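Local coordinates for WbbZ protein (Klebsiella pneumoniae subsp. pneumoniae NTUH-K2044, PDB 6X1L), which is functionally uncharacterised but is probably a polysaccharide pyruvyl transferase of GT-B-like architecture, perhaps acting on a cell-surface glycan, at residues E84-D87 and F88-N92; A253-Y257 and S258-R262. One frame throughout, in Å; residues are numbered along the deposited sequence.

Contact 1. Residues E84-D87 and F88-N92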
loop_
_atom_site.group_PDB
_atom_site.type_symbol
_atom_site.label_atom_id
_atom_site.label_comp_id
_atom_site.label_asym_id
_atom_site.label_seq_id
_atom_site.Cartn_x
_atom_site.Cartn_y
_atom_site.Cartn_z
ATOM N N GLU A 84 -2.185 -15.017 18.009
ATOM C CA GLU A 84 -3.184 -15.187 16.957
ATOM C C GLU A 84 -2.928 -16.456 16.149
ATOM O O GLU A 84 -3.839 -17.267 15.942
ATOM C CB GLU A 84 -3.200 -13.960 16.046
ATOM C CG GLU A 84 -4.297 -13.980 14.992
ATOM C CD GLU A 84 -4.346 -12.701 14.173
ATOM O OE1 GLU A 84 -3.427 -11.866 14.316
ATOM O OE2 GLU A 84 -5.305 -12.529 13.389
ATOM N N GLY A 85 -1.695 -16.640 15.673
ATOM C CA GLY A 85 -1.374 -17.841 14.920
ATOM C C GLY A 85 -1.483 -19.106 15.750
ATOM O O GLY A 85 -1.892 -20.153 15.241
ATOM N N HIS A 86 -1.118 -19.028 17.031
ATOM C CA HIS A 86 -1.234 -20.187 17.909
ATOM C C HIS A 86 -2.690 -20.584 18.107
ATOM O O HIS A 86 -3.021 -21.776 18.100
ATOM C CB HIS A 86 -0.566 -19.885 19.251
ATOM C CG HIS A 86 -0.901 -20.865 20.332
ATOM N ND1 HIS A 86 -2.009 -20.730 21.141
ATOM C CD2 HIS A 86 -0.268 -21.989 20.744
ATOM C CE1 HIS A 86 -2.048 -21.733 22.001
ATOM N NE2 HIS A 86 -1.002 -22.511 21.782
ATOM N N ASP A 87 -3.577 -19.600 18.277
ATOM C CA ASP A 87 -4.992 -19.906 18.470
ATOM C C ASP A 87 -5.621 -20.450 17.193
ATOM O O ASP A 87 -6.476 -21.340 17.250
ATOM C CB ASP A 87 -5.740 -18.661 18.948
ATOM C CG ASP A 87 -5.365 -18.262 20.364
ATOM O OD1 ASP A 87 -4.615 -19.017 21.019
ATOM O OD2 ASP A 87 -5.821 -17.191 20.821
ATOM N N PHE A 88 -5.217 -19.925 16.033
ATOM C CA PHE A 88 -5.770 -20.416 14.774
ATOM C C PHE A 88 -5.429 -21.885 14.557
ATOM O O PHE A 88 -6.288 -22.679 14.158
ATOM C CB PHE A 88 -5.257 -19.581 13.601
ATOM C CG PHE A 88 -5.807 -20.013 12.272
ATOM C CD1 PHE A 88 -7.032 -19.540 11.830
ATOM C CD2 PHE A 88 -5.108 -20.900 11.469
ATOM C CE1 PHE A 88 -7.547 -19.939 10.611
ATOM C CE2 PHE A 88 -5.619 -21.306 10.248
ATOM C CZ PHE A 88 -6.840 -20.825 9.819
ATOM N N ILE A 89 -4.176 -22.262 14.810
ATOM C CA ILE A 89 -3.759 -23.636 14.566
ATOM C C ILE A 89 -4.417 -24.581 15.562
ATOM O O ILE A 89 -4.906 -25.653 15.189
ATOM C CB ILE A 89 -2.226 -23.737 14.607
ATOM C CG1 ILE A 89 -1.619 -22.921 13.463
ATOM C CG2 ILE A 89 -1.783 -25.185 14.529
ATOM C CD1 ILE A 89 -0.110 -22.980 13.402
ATOM N N GLN A 90 -4.463 -24.192 16.838
ATOM C CA GLN A 90 -5.000 -25.086 17.858
ATOM C C GLN A 90 -6.496 -25.312 17.674
ATOM O O GLN A 90 -6.999 -26.413 17.930
ATOM C CB GLN A 90 -4.709 -24.529 19.250
ATOM C CG GLN A 90 -5.003 -25.513 20.367
ATOM C CD GLN A 90 -4.562 -25.005 21.722
ATOM O OE1 GLN A 90 -4.110 -25.778 22.567
ATOM N NE2 GLN A 90 -4.696 -23.701 21.940
ATOM N N ASN A 91 -7.223 -24.288 17.229
ATOM C CA ASN A 91 -8.660 -24.416 17.029
ATOM C C ASN A 91 -9.022 -25.126 15.731
ATOM O O ASN A 91 -10.175 -25.540 15.574
ATOM C CB ASN A 91 -9.321 -23.034 17.055
ATOM C CG ASN A 91 -9.192 -22.349 18.404
ATOM O OD1 ASN A 91 -9.087 -23.006 19.440
ATOM N ND2 ASN A 91 -9.201 -21.021 18.397
ATOM N N ASN A 92 -8.077 -25.280 14.805
ATOM C CA ASN A 92 -8.362 -25.859 13.500
ATOM C C ASN A 92 -7.549 -27.110 13.198
ATOM O O ASN A 92 -7.752 -27.716 12.139
ATOM C CB ASN A 92 -8.122 -24.815 12.399
ATOM C CG ASN A 92 -9.000 -23.586 12.558
ATOM O OD1 ASN A 92 -10.215 -23.692 12.720
ATOM N ND2 ASN A 92 -8.384 -22.410 12.521
#
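His-86 and Gln-90, one helical turn apart, run side by side and point the same way, the amide coming to the imidazole with NE2 of Gln-90 3.3 Å from CE1 of His-86. Ring and amide planes are turned 70° against each other, and the approach is oblique. The ring is tethered by the next residue: ND1 of His-86 donates to OD1 of Asp-87 over 3.1 Å, the carboxylate oxygen lying close to the ring plane and using its anti side. Tyr-109 stacks on the same imidazole.

Packing is tighter on the inner side of helix 84-92, the crossover helix between the parallel strands 67-71 and 98-104. With CG1 of Ile-89 beside the backbone N (chi1 -64°), that branch comes to 3.3 Å from O of Gly-85, while the side chain rests on Leu-77 and Phe-71. Phe-88 packs on Leu-69 and meets Tyr-56 edge-to-face; the amide ND2 of Asn-92 sits over the centre of its ring. Glu-84, Gln-90 and Asn-91 belong to the solvent side. At the partly exposed His-86, the bond from ND1 implies a proton on that nitrogen, and its near in-plane direction helps to fix the rotation of the imidazole.

Contact 2. Residues A253-Y257 and S258-R262; sequences AVYNY and SLFNR
The carbonyl oxygen of Tyr-255 is gripped by two backbone N-H groups in succession. N of Phe-260 reaches O of Tyr-255 over 2.8 Å, nearly in line with the carbonyl bond, whereas N of Leu-259 meets that same O of Tyr-255 at 3.0 Å from a more bent direction, with a C=O...donor angle of 128°. One bond spans five residues and the other four, so the helix widens into a pi-type turn. One residue earlier the pattern is the ordinary alpha-helical one, N of Ser-258 donating to O of Val-254 at 2.9 Å.

The Tyr-255 ring lies beside this widened turn. Its CG stands anti to the backbone N (chi1 171°), which swings the ring outward, where it meets Leu-259 and Phe-260. CD1 of Tyr-255 touches CB of Leu-259 at 3.6 Å, the two side chains crossing at about a right angle. CB of Phe-260 lies over one ring face, and the phenolic OH of Tyr-255 comes near the edge of the Phe-260 ring, 4.1 Å from CD1 of Phe-260.

Helix 250-259 is the connection in a beta-alpha-beta unit, leading from strand 240-243 to the parallel strand 266-268, and the Tyr-255 ring meets Phe-268 on that second strand. Val-254 and Leu-259 pack against helix 228-236.

A different side of the helix carries Ser-258, whose OG stands 3.4 Å from CD2 of Tyr-257, oblique to the ring. That buried hydroxyl is satisfied by a hydrogen bond to OD1 of Asp-148, a residue on which Tyr-257 also packs. Phe-260, by contrast, is exposed to solvent.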
loop_
_atom_site.group_PDB
_atom_site.type_symbol
_atom_site.label_atom_id
_atom_site.label_comp_id
_atom_site.label_asym_id
_atom_site.label_seq_id
_atom_site.Cartn_x
_atom_site.Cartn_y
_atom_site.Cartn_z
ATOM N N ALA A 253 18.825 -14.338 13.510
ATOM C CA ALA A 253 18.829 -15.731 13.073
ATOM C C ALA A 253 18.556 -15.853 11.578
ATOM O O ALA A 253 19.155 -16.695 10.900
ATOM C CB ALA A 253 17.810 -16.543 13.874
ATOM N N VAL A 254 17.651 -15.032 11.040
ATOM C CA VAL A 254 17.402 -15.081 9.603
ATOM C C VAL A 254 18.611 -14.549 8.840
ATOM O O VAL A 254 18.960 -15.059 7.768
ATOM C CB VAL A 254 16.114 -14.313 9.249
ATOM C CG1 VAL A 254 15.918 -14.263 7.741
ATOM C CG2 VAL A 254 14.903 -14.961 9.912
ATOM N N TYR A 255 19.276 -13.529 9.387
ATOM C CA TYR A 255 20.465 -12.982 8.743
ATOM C C TYR A 255 21.566 -14.030 8.636
ATOM O O TYR A 255 22.188 -14.189 7.580
ATOM C CB TYR A 255 20.975 -11.763 9.514
ATOM C CG TYR A 255 22.330 -11.294 9.030
ATOM C CD1 TYR A 255 22.441 -10.453 7.926
ATOM C CD2 TYR A 255 23.497 -11.701 9.662
ATOM C CE1 TYR A 255 23.679 -10.028 7.473
ATOM C CE2 TYR A 255 24.736 -11.283 9.216
ATOM C CZ TYR A 255 24.821 -10.446 8.122
ATOM O OH TYR A 255 26.053 -10.024 7.674
ATOM N N ASN A 256 21.833 -14.743 9.734
ATOM C CA ASN A 256 22.915 -15.723 9.733
ATOM C C ASN A 256 22.643 -16.866 8.767
ATOM O O ASN A 256 23.578 -17.397 8.160
ATOM C CB ASN A 256 23.140 -16.263 11.148
ATOM C CG ASN A 256 23.791 -15.245 12.065
ATOM O OD1 ASN A 256 24.593 -14.419 11.627
ATOM N ND2 ASN A 256 23.450 -15.299 13.347
ATOM N N TYR A 257 21.377 -17.246 8.587
ATOM C CA TYR A 257 21.060 -18.379 7.726
ATOM C C TYR A 257 20.937 -18.001 6.253
ATOM O O TYR A 257 21.357 -18.775 5.385
ATOM C CB TYR A 257 19.762 -19.049 8.183
ATOM C CG TYR A 257 19.435 -20.293 7.385
ATOM C CD1 TYR A 257 20.174 -21.464 7.551
ATOM C CD2 TYR A 257 18.402 -20.297 6.463
ATOM C CE1 TYR A 257 19.885 -22.601 6.818
ATOM C CE2 TYR A 257 18.105 -21.429 5.725
ATOM C CZ TYR A 257 18.849 -22.577 5.908
ATOM O OH TYR A 257 18.552 -23.702 5.174
ATOM N N SER A 258 20.377 -16.829 5.949
ATOM C CA SER A 258 19.966 -16.502 4.591
ATOM C C SER A 258 20.678 -15.305 3.975
ATOM O O SER A 258 20.840 -15.272 2.754
ATOM C CB SER A 258 18.453 -16.237 4.546
ATOM O OG SER A 258 17.719 -17.405 4.868
ATOM N N LEU A 259 21.093 -14.321 4.769
ATOM C CA LEU A 259 21.667 -13.099 4.221
ATOM C C LEU A 259 23.184 -13.056 4.288
ATOM O O LEU A 259 23.811 -12.419 3.437
ATOM C CB LEU A 259 21.092 -11.874 4.944
ATOM C CG LEU A 259 19.591 -11.652 4.749
ATOM C CD1 LEU A 259 19.092 -10.504 5.617
ATOM C CD2 LEU A 259 19.268 -11.396 3.282
ATOM N N PHE A 260 23.786 -13.715 5.275
ATOM C CA PHE A 260 25.238 -13.749 5.386
ATOM C C PHE A 260 25.862 -14.372 4.142
ATOM O O PHE A 260 25.420 -15.426 3.672
ATOM C CB PHE A 260 25.649 -14.536 6.631
ATOM C CG PHE A 260 27.131 -14.658 6.804
ATOM C CD1 PHE A 260 27.851 -13.655 7.429
ATOM C CD2 PHE A 260 27.809 -15.776 6.339
ATOM C CE1 PHE A 260 29.218 -13.761 7.588
ATOM C CE2 PHE A 260 29.175 -15.886 6.494
ATOM C CZ PHE A 260 29.880 -14.877 7.121
ATOM N N ASN A 261 26.883 -13.701 3.603
ATOM C CA ASN A 261 27.670 -14.172 2.464
ATOM C C ASN A 261 26.869 -14.230 1.165
ATOM O O ASN A 261 27.390 -13.874 0.103
ATOM C CB ASN A 261 28.286 -15.543 2.764
ATOM N N ARG A 262 25.613 -14.685 1.224
ATOM C CA ARG A 262 24.799 -14.750 0.015
ATOM C C ARG A 262 24.494 -13.358 -0.527
ATOM O O ARG A 262 24.298 -13.190 -1.736
ATOM C CB ARG A 262 23.498 -15.508 0.296
#

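Overall arrangement
Contacts 1 and 2 follow one another along the chain and lie on opposite sides of its centre, with their own centres 29 Å apart and their nearest atoms about 17 Å apart, so neither touches the other. Each sits on the helix of a beta-alpha-beta unit, but the units belong to different parallel sheets: residues 84-92 serve the six-stranded sheet and 253-262 the four-stranded one. Two such sheets are consistent with the two-lobed GT-B clan to which the family is assigned. The active site of this uncharacterised protein has not been located, so neither contact can be assigned to it, and neither touches the second chain of the assembly.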